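Local coordinates for protein ofchtiv-allosamidin (Ostrinia furnacalis, PDB 6JMB) that probably hydrolyses chitin as a group IV insect chitinase of glycosyl hydrolase family 18, and binds the inhibitor allosamidin in its TIM-barrel active site, at residues Q142-L147 with P179-Y184; G285-C290 with D350-L355; R252-S257 with S266-A271; Y38-I43 with L79-G84. All blocks are in the same frame, centred on the assembly; numbering follows the deposited sequence.

In the fold
Contact 4 is the one that touches the inhibitor: it pairs two parallel strands of the TIM barrel and brings Phe40 and Gly84 to the allosamizoline and the sugar next to it. Contact 1, between two outer helices, has its centre 18 Å from that of contact 4, and its Phe143 side chain stays about 11 Å from the allosamizoline. Across the chain's centre from contact 1 lie contacts 2 and 3, centred 37 and 38 Å from it. These two are neighbours, about 6 Å apart at their nearest atoms, and the side chains of Asn287 and Thr253 are each about 10 Å from that sugar. Strand 243-256 of contact 3 belongs to contact 4's barrel.

Contact 1: residues Q142-L147 with P179-Y184; sequences QFSTLL and PSVAKY
Ser144 and Val181 bring their CA atoms within 5.7 Å where two outer helices of the TIM barrel, 138-154 and 178-184, run side by side. The two short segments are nearly parallel, 14° apart, with axes 9.0 Å from each other. Val181 is the wedge, and its two methyl groups part to serve different partners. Its chi1 of 170° sends CG1 opposite the backbone N, toward CD1 of Leu147 at 4.0 Å, while CG2 takes the place beside that N and approaches CE2 of Phe143 at 3.7 Å. Phe143, itself trans about CA-CB (chi1 -177°), reaches Val181 with the CD2-CE2 side of its ring, and Leu147 CD1 lies over one ring face toward the rim, so the three side chains form one apolar cluster. Val163 of strand 160-165 touches all three, which places the cluster between the helix pair and the barrel wall. One turn further along, Tyr184 lies against the backbone of the first helix, its CB 3.8 Å from Leu147 O and its CE2 3.9 Å from Ser144 O. Toward the other end the contact is polar: Ser180 OG is hydrogen-bonded to Asp177 OD2, which probably fixes the rotation of this hydroxyl, and on the side of the neighbouring helix it is met by the second hydroxyl, Ser144 OG lying 2.7 Å from Ser180 OG.

Contact 2: residues G285-C290 with D350-L355; sequences GYNEFC and DDFHGL
Asn287 and Asp351 bring their CA atoms to 4.3 Å, where the first turn of a helix meets a chain without regular structure. Gly285 is the N-cap of the helix. Opposite, Asp351 is the centre of an inverse gamma turn and then opens a type I turn, closed by the bond from Gly354 N to Asp351 O (3.0 Å). No direct hydrogen bond joins the segments; a water does, giving one proton to Asn287 O (2.8 Å) and one to Asp351 OD1 (2.9 Å). The Asp351 carboxylate is gripped further: OD1 receives Leu355 N on its syn side, 19° out of the carboxylate plane, and OD2 receives Cys356 N. An asparagine in its place would probably leave one of these two amides without a good acceptor and so weaken the hold on the turn leading to the disulfide. Cys290, the other half of that disulfide, sets SG 4.0 Å from Asp351 CG; its chi1 of 75° turns the sulfur toward Cys356. Tyr286 offers its ring edge to Asp351 N, with CD2 at 4.0 Å, while Asn287 CB sits 3.2 Å from Asp350 O. Around this, strand 283-285 leads into helix 286-295, and helix 362-373 packs Pro362 and Leu363 against Tyr286 and receives the Asp350 carboxylate at its N-terminal end, on the amides of Leu363 and Leu364.

Contact 3: residues R252-S257 with S266-A271; sequences RTFQLS and SPSNGA
Gln255, its CG opposite the backbone N (chi1 178°) and the chain extended beyond, carries OE1 out alongside Asn269, both side chains pointing the same way with amide planes 61° apart. Asn269 ND2 gives a nearly straight bond to Gln255 OE1 (3.0 Å); the acceptor lies in the Asn269 amide plane, yet the donor stands above the carbonyl plane of Gln255. A water donates to OE1 (2.7 Å) and to Ala271 O. A leucine here would probably leave Asn269 ND2 without this acceptor, the water with one fewer, and the asparagine amide freer to turn. Beneath, the backbones pair antiparallel: Asn269 N meets Gln255 O at 2.7 Å, almost in line with the carbonyl, and Gln255 N meets Gly270 O at 2.9 Å. Ser257 N reaches Pro267 O (3.0 Å) from above its carbonyl plane. Phe254 leaves on another side, its ring edge 3.6 Å from Ser268 OG at CD2, and meets Trp318 of strand 317-320. Earlier on the strand, Arg252 forms a salt bridge with Asp194 of the allosamizoline pocket. A barrel strand prolonged to pair antiparallel with added strands is consistent with the alpha+beta insertion found in many family 18 chitinases.

Contact 4: residues Y38-I43 with L79-G84; sequences YAFIGI and LVAVGG. With AMI (allosamizoline), chain C; NAA (2-acetamido-2-deoxy-beta-D-allopyranose), chain B.
Ile41, Phe40 and Ala81 carry the contact between strands 35-43 and 77-83, parallel neighbours in the wall of the family 18 TIM barrel; the short segments cross at -49°. Pairing runs from Tyr38 with Val80 to Ile41 with Val82, so the first strand spends one residue more than the second, at the place where a cis peptide bond joins Ala39 to Phe40. Beyond it Ile41 N recovers the pairing on Ala81 O (2.8 Å), lying in the carbonyl plane, and Ile41 O takes Gly83 N. On the face turned to helix 99-116, Ile41 forks: CG2 meets Val80 CG2 at 3.6 Å, the two side chains crossing at about a right angle, and CG1, which chi1 of 63° puts between the backbone N and carbonyl carbon, meets Val82 CB at 3.7 Å. Val82 CG2 also touches Ile43 CG2. Ala81, on the other face, sets CB 3.8 Å from Phe40 CD1, and its carbonyl O lies at the edge of that ring, near its plane. Phe40 is clamped flat: Ala39 CB stands over the centre of one face, and Gly83 O and Gly84 CA lie over the opposite one. Gly84 CA makes a CH-pi contact, 3.7 Å from the ring centroid and 18° off the normal, so close that a beta carbon there would collide with the ring. Both residues line the inhibitor pocket: Phe40 CE2 is 3.6 Å from O6 of the N-acetylallosamine, and Gly84 CA is 3.6 Å from O3 of allosamizoline.

Contact 1: residues Q142-L147 with P179-Y184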
loop_
_atom_site.group_PDB
_atom_site.type_symbol
_atom_site.label_atom_id
_atom_site.label_comp_id
_atom_site.label_asym_id
_atom_site.label_seq_id
_atom_site.Cartn_x
_atom_site.Cartn_y
_atom_site.Cartn_z
ATOM N N GLN A 142 -9.080 12.909 16.876
ATOM C CA GLN A 142 -7.820 13.639 16.784
ATOM C C GLN A 142 -7.170 13.467 15.419
ATOM O O GLN A 142 -6.491 14.383 14.945
ATOM C CB GLN A 142 -6.869 13.224 17.908
ATOM C CG GLN A 142 -7.437 13.379 19.318
ATOM C CD GLN A 142 -8.030 14.750 19.580
ATOM O OE1 GLN A 142 -7.526 15.761 19.102
ATOM N NE2 GLN A 142 -9.108 14.787 20.359
ATOM N N PHE A 143 -7.362 12.308 14.783
ATOM C CA PHE A 143 -6.878 12.116 13.420
ATOM C C PHE A 143 -7.489 13.148 12.480
ATOM O O PHE A 143 -6.781 13.787 11.692
ATOM C CB PHE A 143 -7.217 10.695 12.968
ATOM C CG PHE A 143 -6.713 10.340 11.592
ATOM C CD1 PHE A 143 -5.363 10.415 11.272
ATOM C CD2 PHE A 143 -7.596 9.885 10.631
ATOM C CE1 PHE A 143 -4.910 10.053 10.001
ATOM C CE2 PHE A 143 -7.152 9.533 9.360
ATOM C CZ PHE A 143 -5.811 9.611 9.051
ATOM N N SER A 144 -8.805 13.348 12.567
ATOM C CA SER A 144 -9.449 14.333 11.705
ATOM C C SER A 144 -9.015 15.755 12.043
ATOM O O SER A 144 -8.835 16.579 11.141
ATOM C CB SER A 144 -10.966 14.175 11.769
ATOM O OG SER A 144 -11.356 13.008 11.059
ATOM N N THR A 145 -8.829 16.062 13.332
ATOM C CA THR A 145 -8.324 17.383 13.698
ATOM C C THR A 145 -6.932 17.607 13.129
ATOM O O THR A 145 -6.635 18.684 12.599
ATOM C CB THR A 145 -8.325 17.538 15.219
ATOM O OG1 THR A 145 -9.666 17.393 15.696
ATOM C CG2 THR A 145 -7.794 18.910 15.628
ATOM N N LEU A 146 -6.073 16.591 13.214
ATOM C CA LEU A 146 -4.726 16.698 12.664
ATOM C C LEU A 146 -4.765 16.999 11.171
ATOM O O LEU A 146 -4.039 17.873 10.682
ATOM C CB LEU A 146 -3.971 15.398 12.930
ATOM C CG LEU A 146 -2.583 15.287 12.294
ATOM C CD1 LEU A 146 -1.625 16.297 12.917
ATOM C CD2 LEU A 146 -2.046 13.870 12.449
ATOM N N LEU A 147 -5.618 16.286 10.427
ATOM C CA LEU A 147 -5.712 16.527 8.989
ATOM C C LEU A 147 -6.216 17.934 8.690
ATOM O O LEU A 147 -5.716 18.599 7.773
ATOM C CB LEU A 147 -6.620 15.482 8.339
ATOM C CG LEU A 147 -6.124 14.033 8.400
ATOM C CD1 LEU A 147 -7.198 13.094 7.858
ATOM C CD2 LEU A 147 -4.812 13.867 7.642
ATOM N N PRO A 179 -16.234 11.046 6.298
ATOM C CA PRO A 179 -16.421 12.373 5.690
ATOM C C PRO A 179 -15.395 13.400 6.137
ATOM O O PRO A 179 -14.946 14.209 5.314
ATOM C CB PRO A 179 -17.852 12.755 6.096
ATOM C CG PRO A 179 -18.528 11.437 6.367
ATOM C CD PRO A 179 -17.461 10.571 6.965
ATOM N N SER A 180 -14.993 13.389 7.411
ATOM C CA SER A 180 -14.033 14.393 7.857
ATOM C C SER A 180 -12.614 14.069 7.406
ATOM O O SER A 180 -11.804 14.985 7.236
ATOM C CB SER A 180 -14.117 14.625 9.370
ATOM O OG SER A 180 -13.847 13.449 10.105
ATOM N N VAL A 181 -12.301 12.792 7.183
ATOM C CA VAL A 181 -11.012 12.443 6.593
ATOM C C VAL A 181 -10.963 12.882 5.134
ATOM O O VAL A 181 -10.011 13.543 4.698
ATOM C CB VAL A 181 -10.735 10.937 6.753
ATOM C CG1 VAL A 181 -9.509 10.520 5.925
ATOM C CG2 VAL A 181 -10.546 10.584 8.218
ATOM N N ALA A 182 -12.012 12.563 4.368
ATOM C CA ALA A 182 -12.031 12.915 2.952
ATOM C C ALA A 182 -11.985 14.424 2.738
ATOM O O ALA A 182 -11.358 14.895 1.779
ATOM C CB ALA A 182 -13.268 12.323 2.274
ATOM N N LYS A 183 -12.610 15.191 3.639
ATOM C CA LYS A 183 -12.786 16.628 3.438
ATOM C C LYS A 183 -11.457 17.348 3.256
ATOM O O LYS A 183 -11.350 18.270 2.438
ATOM C CB LYS A 183 -13.540 17.207 4.636
ATOM C CG LYS A 183 -13.669 18.717 4.658
ATOM C CD LYS A 183 -14.644 19.121 5.753
ATOM C CE LYS A 183 -14.917 20.612 5.748
ATOM N NZ LYS A 183 -15.814 20.994 6.878
ATOM N N TYR A 184 -10.431 16.938 4.002
ATOM C CA TYR A 184 -9.185 17.685 4.112
ATOM C C TYR A 184 -8.079 17.175 3.207
ATOM O O TYR A 184 -7.042 17.838 3.090
ATOM C CB TYR A 184 -8.683 17.628 5.555
ATOM C CG TYR A 184 -9.655 18.259 6.496
ATOM C CD1 TYR A 184 -9.997 19.588 6.350
ATOM C CD2 TYR A 184 -10.261 17.526 7.499
ATOM C CE1 TYR A 184 -10.887 20.180 7.192
ATOM C CE2 TYR A 184 -11.169 18.108 8.349
ATOM C CZ TYR A 184 -11.478 19.442 8.187
ATOM O OH TYR A 184 -12.383 20.054 9.026
#

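Contact 2: residues G285-C290 with D350-L355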
loop_
_atom_site.group_PDB
_atom_site.type_symbol
_atom_site.label_atom_id
_atom_site.label_comp_id
_atom_site.label_asym_id
_atom_site.label_seq_id
_atom_site.Cartn_x
_atom_site.Cartn_y
_atom_site.Cartn_z
ATOM N N GLY A 285 7.976 -10.736 -2.966
ATOM C CA GLY A 285 7.726 -9.751 -4.001
ATOM C C GLY A 285 7.310 -10.414 -5.302
ATOM O O GLY A 285 7.652 -11.565 -5.575
ATOM N N TYR A 286 6.535 -9.686 -6.114
ATOM C CA TYR A 286 6.191 -10.221 -7.429
ATOM C C TYR A 286 7.445 -10.546 -8.236
ATOM O O TYR A 286 7.501 -11.583 -8.908
ATOM C CB TYR A 286 5.274 -9.272 -8.212
ATOM C CG TYR A 286 5.002 -9.795 -9.604
ATOM C CD1 TYR A 286 4.094 -10.825 -9.809
ATOM C CD2 TYR A 286 5.699 -9.301 -10.705
ATOM C CE1 TYR A 286 3.861 -11.331 -11.082
ATOM C CE2 TYR A 286 5.479 -9.805 -11.978
ATOM C CZ TYR A 286 4.556 -10.813 -12.156
ATOM O OH TYR A 286 4.325 -11.327 -13.420
ATOM N N ASN A 287 8.455 -9.668 -8.192
ATOM C CA ASN A 287 9.706 -9.936 -8.899
ATOM C C ASN A 287 10.289 -11.275 -8.477
ATOM O O ASN A 287 10.730 -12.068 -9.320
ATOM C CB ASN A 287 10.718 -8.801 -8.680
ATOM C CG ASN A 287 11.132 -8.631 -7.220
ATOM O OD1 ASN A 287 10.309 -8.701 -6.303
ATOM N ND2 ASN A 287 12.424 -8.376 -7.004
ATOM N N GLU A 288 10.257 -11.561 -7.179
ATOM C CA GLU A 288 10.818 -12.807 -6.675
ATOM C C GLU A 288 9.954 -13.991 -7.063
ATOM O O GLU A 288 10.473 -15.036 -7.468
ATOM C CB GLU A 288 10.949 -12.723 -5.157
ATOM C CG GLU A 288 11.918 -11.656 -4.689
ATOM C CD GLU A 288 11.886 -11.453 -3.197
ATOM O OE1 GLU A 288 10.784 -11.263 -2.634
ATOM O OE2 GLU A 288 12.971 -11.483 -2.577
ATOM N N PHE A 289 8.634 -13.853 -6.963
ATOM C CA PHE A 289 7.792 -15.023 -7.165
ATOM C C PHE A 289 7.588 -15.349 -8.637
ATOM O O PHE A 289 7.530 -16.530 -9.005
ATOM C CB PHE A 289 6.455 -14.910 -6.435
ATOM C CG PHE A 289 5.790 -16.243 -6.258
ATOM C CD1 PHE A 289 6.450 -17.252 -5.571
ATOM C CD2 PHE A 289 4.547 -16.507 -6.812
ATOM C CE1 PHE A 289 5.878 -18.505 -5.421
ATOM C CE2 PHE A 289 3.953 -17.761 -6.659
ATOM C CZ PHE A 289 4.628 -18.761 -5.960
ATOM N N CYS A 290 7.478 -14.336 -9.501
ATOM C CA CYS A 290 7.394 -14.639 -10.923
ATOM C C CYS A 290 8.641 -15.374 -11.390
ATOM O O CYS A 290 8.558 -16.292 -12.215
ATOM C CB CYS A 290 7.117 -13.372 -11.743
ATOM S SG CYS A 290 8.473 -12.179 -12.002
ATOM N N ASP A 350 7.837 -4.810 -8.284
ATOM C CA ASP A 350 7.496 -5.153 -9.653
ATOM C C ASP A 350 8.687 -5.900 -10.251
ATOM O O ASP A 350 9.795 -5.892 -9.705
ATOM C CB ASP A 350 7.197 -3.880 -10.458
ATOM C CG ASP A 350 6.266 -4.121 -11.656
ATOM O OD1 ASP A 350 6.030 -5.283 -12.060
ATOM O OD2 ASP A 350 5.765 -3.118 -12.209
ATOM N N ASP A 351 8.460 -6.559 -11.388
ATOM C CA ASP A 351 9.569 -7.165 -12.128
ATOM C C ASP A 351 10.300 -6.045 -12.873
ATOM O O ASP A 351 10.210 -5.886 -14.093
ATOM C CB ASP A 351 9.072 -8.270 -13.050
ATOM C CG ASP A 351 10.198 -8.994 -13.763
ATOM O OD1 ASP A 351 11.341 -9.001 -13.259
ATOM O OD2 ASP A 351 9.926 -9.563 -14.841
ATOM N N PHE A 352 11.027 -5.243 -12.091
ATOM C CA PHE A 352 11.619 -4.023 -12.631
ATOM C C PHE A 352 12.733 -4.306 -13.631
ATOM O O PHE A 352 12.969 -3.489 -14.529
ATOM C CB PHE A 352 12.037 -3.049 -11.519
ATOM C CG PHE A 352 13.085 -3.573 -10.564
ATOM C CD1 PHE A 352 12.740 -4.427 -9.527
ATOM C CD2 PHE A 352 14.402 -3.150 -10.661
ATOM C CE1 PHE A 352 13.702 -4.882 -8.621
ATOM C CE2 PHE A 352 15.365 -3.601 -9.764
ATOM C CZ PHE A 352 15.015 -4.468 -8.747
ATOM N N HIS A 353 13.388 -5.460 -13.526
ATOM C CA HIS A 353 14.414 -5.861 -14.481
ATOM C C HIS A 353 13.854 -6.651 -15.659
ATOM O O HIS A 353 14.620 -7.019 -16.560
ATOM C CB HIS A 353 15.482 -6.720 -13.792
ATOM C CG HIS A 353 16.346 -5.980 -12.816
ATOM N ND1 HIS A 353 16.872 -4.730 -13.072
ATOM C CD2 HIS A 353 16.802 -6.337 -11.591
ATOM C CE1 HIS A 353 17.608 -4.347 -12.044
ATOM N NE2 HIS A 353 17.582 -5.304 -11.131
ATOM N N GLY A 354 12.556 -6.948 -15.670
ATOM C CA GLY A 354 11.968 -7.690 -16.771
ATOM C C GLY A 354 12.462 -9.112 -16.900
ATOM O O GLY A 354 12.481 -9.660 -18.009
ATOM N N LEU A 355 12.841 -9.740 -15.786
ATOM C CA LEU A 355 13.392 -11.089 -15.826
ATOM C C LEU A 355 12.340 -12.147 -16.120
ATOM O O LEU A 355 12.703 -13.278 -16.468
ATOM C CB LEU A 355 14.084 -11.410 -14.504
ATOM C CG LEU A 355 15.195 -10.450 -14.090
ATOM C CD1 LEU A 355 15.814 -10.883 -12.769
ATOM C CD2 LEU A 355 16.250 -10.362 -15.186
HETATM O O HOH W 1 12.200 -11.078 -11.450
#

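Contact 3: residues R252-S257 with S266-A271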
loop_
_atom_site.group_PDB
_atom_site.type_symbol
_atom_site.label_atom_id
_atom_site.label_comp_id
_atom_site.label_asym_id
_atom_site.label_seq_id
_atom_site.Cartn_x
_atom_site.Cartn_y
_atom_site.Cartn_z
ATOM N N ARG A 252 1.586 -13.195 -0.471
ATOM C CA ARG A 252 1.736 -13.718 0.880
ATOM C C ARG A 252 1.777 -15.239 0.840
ATOM O O ARG A 252 1.146 -15.873 -0.017
ATOM C CB ARG A 252 0.644 -13.177 1.815
ATOM C CG ARG A 252 0.766 -11.669 1.996
ATOM C CD ARG A 252 -0.089 -11.139 3.143
ATOM N NE ARG A 252 0.296 -9.767 3.466
ATOM C CZ ARG A 252 1.360 -9.437 4.193
ATOM N NH1 ARG A 252 2.141 -10.384 4.703
ATOM N NH2 ARG A 252 1.643 -8.155 4.424
ATOM N N THR A 253 2.557 -15.824 1.755
ATOM C CA THR A 253 2.945 -17.224 1.659
ATOM C C THR A 253 2.595 -17.971 2.939
ATOM O O THR A 253 2.666 -17.424 4.046
ATOM C CB THR A 253 4.445 -17.383 1.351
ATOM O OG1 THR A 253 5.205 -17.075 2.522
ATOM C CG2 THR A 253 4.881 -16.462 0.208
ATOM N N PHE A 254 2.227 -19.240 2.758
ATOM C CA PHE A 254 1.681 -20.074 3.817
ATOM C C PHE A 254 2.332 -21.451 3.761
ATOM O O PHE A 254 2.801 -21.901 2.712
ATOM C CB PHE A 254 0.175 -20.312 3.617
ATOM C CG PHE A 254 -0.675 -19.071 3.634
ATOM C CD1 PHE A 254 -0.688 -18.196 2.556
ATOM C CD2 PHE A 254 -1.515 -18.812 4.713
ATOM C CE1 PHE A 254 -1.500 -17.065 2.569
ATOM C CE2 PHE A 254 -2.330 -17.685 4.728
ATOM C CZ PHE A 254 -2.319 -16.815 3.653
ATOM N N GLN A 255 2.328 -22.129 4.912
ATOM C CA GLN A 255 2.666 -23.545 5.029
ATOM C C GLN A 255 1.353 -24.289 5.234
ATOM O O GLN A 255 0.691 -24.108 6.260
ATOM C CB GLN A 255 3.588 -23.767 6.229
ATOM C CG GLN A 255 3.964 -25.223 6.460
ATOM C CD GLN A 255 4.656 -25.454 7.794
ATOM O OE1 GLN A 255 4.450 -24.716 8.757
ATOM N NE2 GLN A 255 5.489 -26.489 7.853
ATOM N N LEU A 256 0.964 -25.110 4.262
ATOM C CA LEU A 256 -0.278 -25.860 4.380
ATOM C C LEU A 256 -0.211 -26.851 5.537
ATOM O O LEU A 256 0.842 -27.408 5.852
ATOM C CB LEU A 256 -0.541 -26.633 3.092
ATOM C CG LEU A 256 -0.900 -25.785 1.872
ATOM C CD1 LEU A 256 -0.819 -26.625 0.599
ATOM C CD2 LEU A 256 -2.284 -25.166 2.039
ATOM N N SER A 257 -1.363 -27.065 6.182
ATOM C CA SER A 257 -1.447 -28.129 7.176
ATOM C C SER A 257 -1.358 -29.501 6.522
ATOM O O SER A 257 -0.723 -30.411 7.065
ATOM C CB SER A 257 -2.739 -28.007 7.975
ATOM O OG SER A 257 -2.780 -26.781 8.684
ATOM N N SER A 266 -7.920 -23.339 2.910
ATOM C CA SER A 266 -7.454 -24.606 3.448
ATOM C C SER A 266 -6.613 -24.360 4.693
ATOM O O SER A 266 -5.842 -23.393 4.740
ATOM C CB SER A 266 -6.578 -25.323 2.425
ATOM O OG SER A 266 -7.283 -25.578 1.227
ATOM N N PRO A 267 -6.731 -25.231 5.694
ATOM C CA PRO A 267 -5.934 -25.077 6.917
ATOM C C PRO A 267 -4.453 -24.837 6.642
ATOM O O PRO A 267 -3.833 -25.486 5.792
ATOM C CB PRO A 267 -6.163 -26.408 7.645
ATOM C CG PRO A 267 -7.549 -26.792 7.234
ATOM C CD PRO A 267 -7.693 -26.343 5.796
ATOM N N SER A 268 -3.894 -23.885 7.384
ATOM C CA SER A 268 -2.498 -23.503 7.305
ATOM C C SER A 268 -1.851 -23.657 8.676
ATOM O O SER A 268 -2.520 -23.571 9.712
ATOM C CB SER A 268 -2.381 -22.040 6.854
ATOM O OG SER A 268 -1.058 -21.552 7.025
ATOM N N ASN A 269 -0.541 -23.893 8.675
ATOM C CA ASN A 269 0.234 -24.020 9.903
ATOM C C ASN A 269 1.057 -22.777 10.220
ATOM O O ASN A 269 1.683 -22.722 11.286
ATOM C CB ASN A 269 1.147 -25.255 9.827
ATOM C CG ASN A 269 1.730 -25.643 11.180
ATOM O OD1 ASN A 269 0.995 -25.921 12.127
ATOM N ND2 ASN A 269 3.054 -25.680 11.266
ATOM N N GLY A 270 1.073 -21.790 9.339
ATOM C CA GLY A 270 1.805 -20.566 9.570
ATOM C C GLY A 270 2.404 -20.046 8.282
ATOM O O GLY A 270 1.987 -20.420 7.187
ATOM N N ALA A 271 3.391 -19.170 8.439
ATOM C CA ALA A 271 4.004 -18.499 7.304
ATOM C C ALA A 271 4.811 -19.475 6.463
ATOM O O ALA A 271 5.363 -20.464 6.959
ATOM C CB ALA A 271 4.895 -17.354 7.787
HETATM O O HOH W 2 5.178 -22.111 9.112
HETATM O O HOH W 3 -3.341 -25.655 10.904
#

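Contact 4: residues Y38-I43 with L79-G84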
loop_
_atom_site.group_PDB
_atom_site.type_symbol
_atom_site.label_atom_id
_atom_site.label_comp_id
_atom_site.label_asym_id
_atom_site.label_seq_id
_atom_site.Cartn_x
_atom_site.Cartn_y
_atom_site.Cartn_z
ATOM N N TYR A 38 7.743 8.586 -0.876
ATOM C CA TYR A 38 8.932 8.100 -0.177
ATOM C C TYR A 38 8.511 7.521 1.171
ATOM O O TYR A 38 8.095 8.259 2.069
ATOM C CB TYR A 38 9.878 9.281 0.030
ATOM C CG TYR A 38 11.286 8.952 0.493
ATOM C CD1 TYR A 38 11.563 8.593 1.816
ATOM C CD2 TYR A 38 12.345 9.054 -0.390
ATOM C CE1 TYR A 38 12.866 8.301 2.223
ATOM C CE2 TYR A 38 13.646 8.777 0.008
ATOM C CZ TYR A 38 13.897 8.405 1.308
ATOM O OH TYR A 38 15.193 8.130 1.681
ATOM N N ALA A 39 8.639 6.210 1.335
ATOM C CA ALA A 39 8.283 5.550 2.588
ATOM C C ALA A 39 9.562 5.116 3.290
ATOM O O ALA A 39 10.407 4.471 2.664
ATOM C CB ALA A 39 7.430 4.313 2.296
ATOM N N PHE A 40 9.732 5.448 4.577
ATOM C CA PHE A 40 8.847 6.237 5.438
ATOM C C PHE A 40 9.705 7.185 6.267
ATOM O O PHE A 40 10.877 6.879 6.561
ATOM C CB PHE A 40 8.141 5.342 6.464
ATOM C CG PHE A 40 7.026 4.516 5.906
ATOM C CD1 PHE A 40 5.844 5.107 5.523
ATOM C CD2 PHE A 40 7.147 3.138 5.814
ATOM C CE1 PHE A 40 4.802 4.345 5.022
ATOM C CE2 PHE A 40 6.109 2.364 5.316
ATOM C CZ PHE A 40 4.935 2.972 4.917
ATOM N N ILE A 41 9.121 8.301 6.681
ATOM C CA ILE A 41 9.614 9.053 7.821
ATOM C C ILE A 41 8.770 8.696 9.038
ATOM O O ILE A 41 7.753 8.010 8.939
ATOM C CB ILE A 41 9.639 10.581 7.568
ATOM C CG1 ILE A 41 8.224 11.124 7.340
ATOM C CG2 ILE A 41 10.574 10.917 6.411
ATOM C CD1 ILE A 41 8.157 12.651 7.323
ATOM N N GLY A 42 9.196 9.170 10.205
ATOM C CA GLY A 42 8.494 8.876 11.440
ATOM C C GLY A 42 8.321 10.093 12.318
ATOM O O GLY A 42 8.576 11.224 11.889
ATOM N N ILE A 43 7.878 9.873 13.556
ATOM C CA ILE A 43 7.729 10.943 14.534
ATOM C C ILE A 43 8.159 10.425 15.895
ATOM O O ILE A 43 8.271 9.220 16.122
ATOM C CB ILE A 43 6.283 11.486 14.645
ATOM C CG1 ILE A 43 5.364 10.438 15.275
ATOM C CG2 ILE A 43 5.760 11.921 13.293
ATOM C CD1 ILE A 43 4.013 10.987 15.692
ATOM N N LEU A 79 5.788 12.907 -2.843
ATOM C CA LEU A 79 5.357 13.064 -1.464
ATOM C C LEU A 79 6.247 12.248 -0.542
ATOM O O LEU A 79 6.906 11.297 -0.960
ATOM C CB LEU A 79 3.913 12.590 -1.284
ATOM C CG LEU A 79 2.849 13.105 -2.258
ATOM C CD1 LEU A 79 1.475 12.648 -1.789
ATOM C CD2 LEU A 79 2.902 14.616 -2.385
ATOM N N VAL A 80 6.235 12.612 0.734
ATOM C CA VAL A 80 6.893 11.830 1.772
ATOM C C VAL A 80 5.800 11.244 2.664
ATOM O O VAL A 80 4.818 11.926 2.991
ATOM C CB VAL A 80 7.926 12.669 2.549
ATOM C CG1 VAL A 80 7.261 13.791 3.382
ATOM C CG2 VAL A 80 8.801 11.788 3.419
ATOM N N ALA A 81 5.937 9.965 3.002
ATOM C CA ALA A 81 4.954 9.268 3.827
ATOM C C ALA A 81 5.468 9.120 5.252
ATOM O O ALA A 81 6.592 8.654 5.470
ATOM C CB ALA A 81 4.639 7.884 3.254
ATOM N N VAL A 82 4.643 9.517 6.220
ATOM C CA VAL A 82 4.960 9.360 7.635
ATOM C C VAL A 82 4.155 8.194 8.190
ATOM O O VAL A 82 2.957 8.061 7.908
ATOM C CB VAL A 82 4.692 10.662 8.415
ATOM C CG1 VAL A 82 3.202 11.049 8.383
ATOM C CG2 VAL A 82 5.212 10.553 9.847
ATOM N N GLY A 83 4.815 7.342 8.966
ATOM C CA GLY A 83 4.129 6.251 9.622
ATOM C C GLY A 83 4.544 4.899 9.095
ATOM O O GLY A 83 5.737 4.581 9.045
ATOM N N GLY A 84 3.565 4.096 8.707
ATOM C CA GLY A 84 3.823 2.740 8.279
ATOM C C GLY A 84 3.626 1.744 9.406
ATOM O O GLY A 84 3.600 2.089 10.589
HETATM C C1 AMI C . 1.307 -1.080 3.824
HETATM C C2 AMI C . 1.924 -0.155 4.950
HETATM C C3 AMI C . 3.318 -0.536 4.996
HETATM C C4 AMI C . 3.328 -2.071 4.606
HETATM C C5 AMI C . 2.451 -2.061 3.446
HETATM C C6 AMI C . 1.905 -3.486 3.065
HETATM C C7 AMI C . 1.246 1.057 3.228
HETATM C C8 AMI C . 1.130 3.589 2.996
HETATM C C9 AMI C . 0.400 2.091 1.050
HETATM N N2 AMI C . 1.730 1.072 4.545
HETATM N N7 AMI C . 0.927 2.249 2.432
HETATM O O3 AMI C . 3.874 -0.264 6.281
HETATM O O4 AMI C . 4.588 -2.579 4.188
HETATM O O6 AMI C . 1.293 -4.051 4.206
HETATM O O7 AMI C . 1.061 -0.190 2.712
HETATM C C1 NAA B . 5.408 -2.992 5.236
HETATM C C2 NAA B . 6.473 -3.936 4.701
HETATM C C3 NAA B . 7.491 -4.281 5.720
HETATM C C4 NAA B . 8.125 -3.028 6.294
HETATM C C5 NAA B . 7.035 -2.120 6.846
HETATM C C6 NAA B . 7.564 -0.825 7.382
HETATM C C7 NAA B . 5.655 -5.447 2.801
HETATM C C8 NAA B . 4.825 -6.657 2.360
HETATM N N2 NAA B . 5.694 -5.141 4.252
HETATM O O3 NAA B . 6.826 -5.051 6.769
HETATM O O4 NAA B . 9.038 -3.317 7.373
HETATM O O5 NAA B . 6.107 -1.791 5.766
HETATM O O6 NAA B . 6.473 -0.118 7.933
HETATM O O7 NAA B . 6.252 -4.790 2.036
#